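Long-range contacts in sensory box/GGDEF family protein (Caulobacter crescentus, PDB 4YME), which probably takes part in cyclic di-GMP signalling at the cell membrane, this chain being its GGDEF domain, of the diguanylate cyclase family: residues L34-I39 against A141-A146; E101-L106 against S125-S130. All coordinates share one frame; numbering follows the deposited sequence.

Interaction 1: residues L34-I39 against A141-A146; sequences LAVICI and ALMANA
Val-36 meets helix 139-156 with both of its methyl groups, and they go to different partners. CG2 reaches toward Leu-142, 3.9 Å from its CB, with Leu-142 CD1 a little further off. CG1 lies anti to the backbone N (chi1 175°), and this turns it along the helix toward Ala-146, whose CB is 3.9 Å from Val-36 CG1. In one of its two conformers, the selenium of Met-143, a selenomethionine, comes back toward Val-36 CG1, SE to CG1 4.3 Å; this contact is doubtful. The CB of Met-143 points away from the strand. Val-36 and Leu-142 cross at a slant. Strand 33-41 is an inner strand, between 84-91 and 125-131, of the four-stranded antiparallel sheet in the ferredoxin-like fold of GGDEF domains. The C-terminal helix 139-156 lies on one face of this sheet, together with helix 13-30. Val-36 and Cys-38 face helix 139-156, and Leu-34 brings only the end of its side chain near, while Ala-35 and Ile-37 turn to helix 95-109 on the other face. The axes of the two short segments come within 8.0 Å and cross at -43°, so the fit changes along the strand. At one end Leu-34 only brushes Leu-142, CD2 to CD1 at 4.4 Å. At the other end the backbones come closer, with the CA atoms of Cys-38 and Ala-146 5.7 Å apart. The small Ala-146 permits this. Its CB sits over the strand backbone, 3.8 Å from Val-36 O, and Cys-38 CB touches Ala-146 O at 3.7 Å. Ile-86 and Leu-20 also pack on Val-36.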
loop_
_atom_site.group_PDB
_atom_site.type_symbol
_atom_site.label_atom_id
_atom_site.label_comp_id
_atom_site.label_asym_id
_atom_site.label_seq_id
_atom_site.Cartn_x
_atom_site.Cartn_y
_atom_site.Cartn_z
ATOM N N LEU A 34 -9.451 -1.065 -11.643
ATOM C CA LEU A 34 -9.303 -0.942 -10.207
ATOM C C LEU A 34 -8.414 -2.077 -9.699
ATOM O O LEU A 34 -8.686 -3.247 -9.978
ATOM C CB LEU A 34 -10.673 -1.032 -9.548
ATOM C CG LEU A 34 -10.751 -1.110 -8.035
ATOM C CD1 LEU A 34 -10.198 0.082 -7.461
ATOM C CD2 LEU A 34 -12.256 -1.403 -7.622
ATOM N N ALA A 35 -7.383 -1.711 -8.960
ATOM C CA ALA A 35 -6.410 -2.662 -8.364
ATOM C C ALA A 35 -6.159 -2.316 -6.920
ATOM O O ALA A 35 -6.210 -1.110 -6.539
ATOM C CB ALA A 35 -5.094 -2.628 -9.089
ATOM N N VAL A 36 -5.918 -3.335 -6.115
ATOM C CA VAL A 36 -5.579 -3.165 -4.695
ATOM C C VAL A 36 -4.204 -3.744 -4.498
ATOM O O VAL A 36 -3.973 -4.916 -4.795
ATOM C CB VAL A 36 -6.608 -3.818 -3.793
ATOM C CG1 VAL A 36 -6.231 -3.763 -2.341
ATOM C CG2 VAL A 36 -8.030 -3.183 -4.112
ATOM N N ILE A 37 -3.330 -2.952 -3.900
ATOM C CA ILE A 37 -1.947 -3.278 -3.689
ATOM C C ILE A 37 -1.667 -3.277 -2.218
ATOM O O ILE A 37 -1.798 -2.231 -1.578
ATOM C CB ILE A 37 -1.028 -2.315 -4.409
ATOM C CG1 ILE A 37 -1.330 -2.286 -5.901
ATOM C CG2 ILE A 37 0.416 -2.682 -4.163
ATOM C CD1 ILE A 37 -0.705 -1.196 -6.699
ATOM N N CYS A 38 -1.281 -4.419 -1.679
ATOM C CA CYS A 38 -0.890 -4.538 -0.284
ATOM C C CYS A 38 0.636 -4.523 -0.167
ATOM O O CYS A 38 1.317 -5.234 -0.895
ATOM C CB CYS A 38 -1.495 -5.839 0.254
ATOM S SG CYS A 38 -1.299 -6.169 2.013
ATOM N N ILE A 39 1.161 -3.710 0.747
ATOM C CA ILE A 39 2.588 -3.441 0.826
ATOM C C ILE A 39 3.064 -3.628 2.236
ATOM O O ILE A 39 2.363 -3.245 3.175
ATOM C CB ILE A 39 2.869 -1.965 0.495
ATOM C CG1 ILE A 39 2.381 -1.611 -0.904
ATOM C CG2 ILE A 39 4.343 -1.592 0.718
ATOM C CD1 ILE A 39 2.229 -0.119 -1.183
ATOM N N ALA A 141 -13.244 -8.846 -0.277
ATOM C CA ALA A 141 -12.663 -9.896 -1.107
ATOM C C ALA A 141 -11.342 -9.437 -1.696
ATOM O O ALA A 141 -10.365 -10.180 -1.643
ATOM C CB ALA A 141 -13.560 -10.340 -2.175
ATOM N N LEU A 142 -11.303 -8.219 -2.225
ATOM C CA LEU A 142 -10.053 -7.685 -2.778
ATOM C C LEU A 142 -8.974 -7.510 -1.704
ATOM O O LEU A 142 -7.788 -7.746 -2.000
ATOM C CB LEU A 142 -10.286 -6.334 -3.424
ATOM C CG LEU A 142 -11.073 -6.439 -4.729
ATOM C CD1 LEU A 142 -11.559 -5.084 -5.223
ATOM C CD2 LEU A 142 -10.265 -7.120 -5.827
HETATM N N MSE A 143 -9.367 -7.033 -0.532
HETATM C CA MSE A 143 -8.456 -6.856 0.643
HETATM C C MSE A 143 -7.768 -8.123 0.981
HETATM O O MSE A 143 -6.516 -8.186 1.186
HETATM C CB MSE A 143 -9.271 -6.540 1.905
HETATM C CG MSE A 143 -9.708 -5.169 1.997
HETATM SE SE MSE A 143 -8.176 -4.132 1.510
HETATM C CE MSE A 143 -7.387 -3.979 3.256
ATOM N N ALA A 144 -8.592 -9.160 1.155
ATOM C CA ALA A 144 -8.113 -10.476 1.579
ATOM C C ALA A 144 -7.202 -11.082 0.540
ATOM O O ALA A 144 -6.142 -11.649 0.870
ATOM C CB ALA A 144 -9.248 -11.402 1.846
ATOM N N ASN A 145 -7.617 -11.007 -0.714
ATOM C CA ASN A 145 -6.865 -11.574 -1.846
ATOM C C ASN A 145 -5.547 -10.846 -2.009
ATOM O O ASN A 145 -4.526 -11.466 -2.356
ATOM C CB ASN A 145 -7.618 -11.436 -3.152
ATOM C CG ASN A 145 -6.922 -12.149 -4.268
ATOM O OD1 ASN A 145 -6.084 -11.574 -4.965
ATOM N ND2 ASN A 145 -7.207 -13.423 -4.406
ATOM N N ALA A 146 -5.524 -9.537 -1.749
ATOM C CA ALA A 146 -4.251 -8.797 -1.892
ATOM C C ALA A 146 -3.301 -9.184 -0.785
ATOM O O ALA A 146 -2.101 -9.233 -1.012
ATOM C CB ALA A 146 -4.485 -7.276 -1.909
#

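Interaction 2: residues E101-L106 against S125-S130; sequences ELAGRL and SSLGVS
Leu-127 is the bump of strand 125-131 that fits the inner side of helix 95-109, and Ala-103 gives it a shallow place to sit. CD1 rests on Ala-103 CB at 3.8 Å. CD2 enters the hollow between Ala-103 and Leu-106, where it lies 3.7 Å from Ala-103 O and 4.2 Å from Leu-106 CB. The first torsion of Leu-127 (chi1 63°) sets CG between the backbone N and the carbonyl carbon, and from there CD1 and CD2 both face the helix. Val-129 adds a smaller bump further along the strand. Its CG2 is 4.4 Å from Ala-103 CB, which thus meets Leu-127 closely and Val-129 loosely. Helix and strand run almost antiparallel, at 166°, and Ala-103 and Leu-127 are the nearest pair by CA atoms. In the ferredoxin-like GGDEF fold this joins helix 95-109 to an edge strand of the sheet. Leu-106 also reaches the neighbouring strand 33-41, at Ile-37. Glu-101 and Arg-105 lie on the exposed side of this helix, away from the strand. Arg-105 grips Glu-101 one turn back, side-on, in a salt bridge. Its NH2 is 2.8 Å from Glu-101 OE1, which lies in the guanidinium plane and is met on the syn side. NE meets Glu-101 OE2 from above the carboxylate plane, at 2.8 Å. No hydrogen bond joins helix to strand, which implies that apolar shape fit holds this contact together.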
loop_
_atom_site.group_PDB
_atom_site.type_symbol
_atom_site.label_atom_id
_atom_site.label_comp_id
_atom_site.label_asym_id
_atom_site.label_seq_id
_atom_site.Cartn_x
_atom_site.Cartn_y
_atom_site.Cartn_z
ATOM N N GLU A 101 2.707 -1.614 -13.516
ATOM C CA GLU A 101 3.562 -0.444 -13.693
ATOM C C GLU A 101 3.654 0.404 -12.395
ATOM O O GLU A 101 4.726 0.885 -11.982
ATOM C CB GLU A 101 3.090 0.416 -14.842
ATOM C CG GLU A 101 4.108 1.533 -15.207
ATOM C CD GLU A 101 3.899 2.876 -14.488
ATOM O OE1 GLU A 101 2.821 3.113 -13.894
ATOM O OE2 GLU A 101 4.832 3.726 -14.523
ATOM N N LEU A 102 2.511 0.616 -11.773
ATOM C CA LEU A 102 2.539 1.323 -10.521
ATOM C C LEU A 102 3.262 0.509 -9.468
ATOM O O LEU A 102 4.008 1.083 -8.676
ATOM C CB LEU A 102 1.101 1.574 -10.076
ATOM C CG LEU A 102 0.955 2.173 -8.663
ATOM C CD1 LEU A 102 1.613 3.508 -8.482
ATOM C CD2 LEU A 102 -0.571 2.181 -8.323
ATOM N N ALA A 103 3.007 -0.796 -9.405
ATOM C CA ALA A 103 3.678 -1.675 -8.419
ATOM C C ALA A 103 5.202 -1.511 -8.501
ATOM O O ALA A 103 5.930 -1.419 -7.488
ATOM C CB ALA A 103 3.294 -3.151 -8.626
ATOM N N GLY A 104 5.704 -1.514 -9.719
ATOM C CA GLY A 104 7.136 -1.360 -9.908
ATOM C C GLY A 104 7.622 -0.033 -9.368
ATOM O O GLY A 104 8.665 0.017 -8.692
ATOM N N ARG A 105 6.867 1.038 -9.620
ATOM C CA ARG A 105 7.258 2.361 -9.165
ATOM C C ARG A 105 7.242 2.435 -7.630
ATOM O O ARG A 105 8.114 3.033 -7.023
ATOM C CB ARG A 105 6.382 3.447 -9.769
ATOM C CG ARG A 105 6.767 3.821 -11.185
ATOM C CD ARG A 105 5.955 5.037 -11.696
ATOM N NE ARG A 105 4.559 4.707 -11.966
ATOM C CZ ARG A 105 3.482 5.214 -11.365
ATOM N NH1 ARG A 105 3.572 6.095 -10.357
ATOM N NH2 ARG A 105 2.275 4.803 -11.792
ATOM N N LEU A 106 6.245 1.798 -7.024
ATOM C CA LEU A 106 6.160 1.747 -5.568
ATOM C C LEU A 106 7.387 1.039 -4.974
ATOM O O LEU A 106 7.982 1.512 -3.996
ATOM C CB LEU A 106 4.863 1.064 -5.107
ATOM C CG LEU A 106 3.581 1.861 -5.398
ATOM C CD1 LEU A 106 2.394 1.042 -5.091
ATOM C CD2 LEU A 106 3.605 3.233 -4.674
ATOM N N SER A 125 10.592 -2.977 0.369
ATOM C CA SER A 125 9.218 -3.425 0.558
ATOM C C SER A 125 8.905 -4.652 -0.286
ATOM O O SER A 125 9.632 -4.961 -1.264
ATOM C CB SER A 125 8.308 -2.306 0.109
ATOM O OG SER A 125 8.448 -2.020 -1.284
ATOM N N SER A 126 7.815 -5.307 0.072
ATOM C CA SER A 126 7.218 -6.377 -0.696
ATOM C C SER A 126 5.788 -6.032 -0.957
ATOM O O SER A 126 5.203 -5.282 -0.161
ATOM C CB SER A 126 7.289 -7.664 0.084
ATOM O OG SER A 126 8.631 -8.072 0.292
ATOM N N LEU A 127 5.219 -6.492 -2.042
ATOM C CA LEU A 127 3.858 -6.157 -2.373
ATOM C C LEU A 127 3.119 -7.265 -3.071
ATOM O O LEU A 127 3.749 -8.161 -3.703
ATOM C CB LEU A 127 3.723 -4.836 -3.071
ATOM C CG LEU A 127 4.312 -4.569 -4.381
ATOM C CD1 LEU A 127 3.518 -5.229 -5.473
ATOM C CD2 LEU A 127 4.248 -3.046 -4.587
ATOM N N GLY A 128 1.809 -7.238 -2.925
ATOM C CA GLY A 128 0.889 -8.139 -3.615
ATOM C C GLY A 128 -0.208 -7.354 -4.253
ATOM O O GLY A 128 -0.661 -6.343 -3.665
ATOM N N VAL A 129 -0.710 -7.819 -5.367
ATOM C CA VAL A 129 -1.679 -7.108 -6.175
ATOM C C VAL A 129 -2.910 -7.968 -6.392
ATOM O O VAL A 129 -2.801 -9.132 -6.832
ATOM C CB VAL A 129 -1.101 -6.725 -7.549
ATOM C CG1 VAL A 129 -2.160 -5.955 -8.401
ATOM C CG2 VAL A 129 0.135 -5.878 -7.387
ATOM N N SER A 130 -4.079 -7.386 -6.191
ATOM C CA SER A 130 -5.356 -7.974 -6.572
ATOM C C SER A 130 -6.079 -7.070 -7.535
ATOM O O SER A 130 -6.098 -5.835 -7.376
ATOM C CB SER A 130 -6.224 -8.206 -5.355
ATOM O OG SER A 130 -5.495 -8.931 -4.400
#

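The two contacts lie on opposite faces of one sheet. Interaction 1 sets an inner strand under the C-terminal helix and is almost wholly buried. Interaction 2 sets helix 95-109 against the neighbouring edge strand, is partly buried, and covers less surface, 157 Å² against 267 Å². Both are apolar and lack a hydrogen bond across their segments, but only interaction 2 has a salt bridge, within its helix. Polar bonds instead join one contact to the other. Strands 33-41 and 125-131 pair through backbone hydrogen bonds, among them a probable one of 2.8 Å between Val-36 N and Ser-130 O. Asn-145 OD1 and Ser-130 OG are probably hydrogen-bonded too, but both residues have two conformers, so this link is less certain.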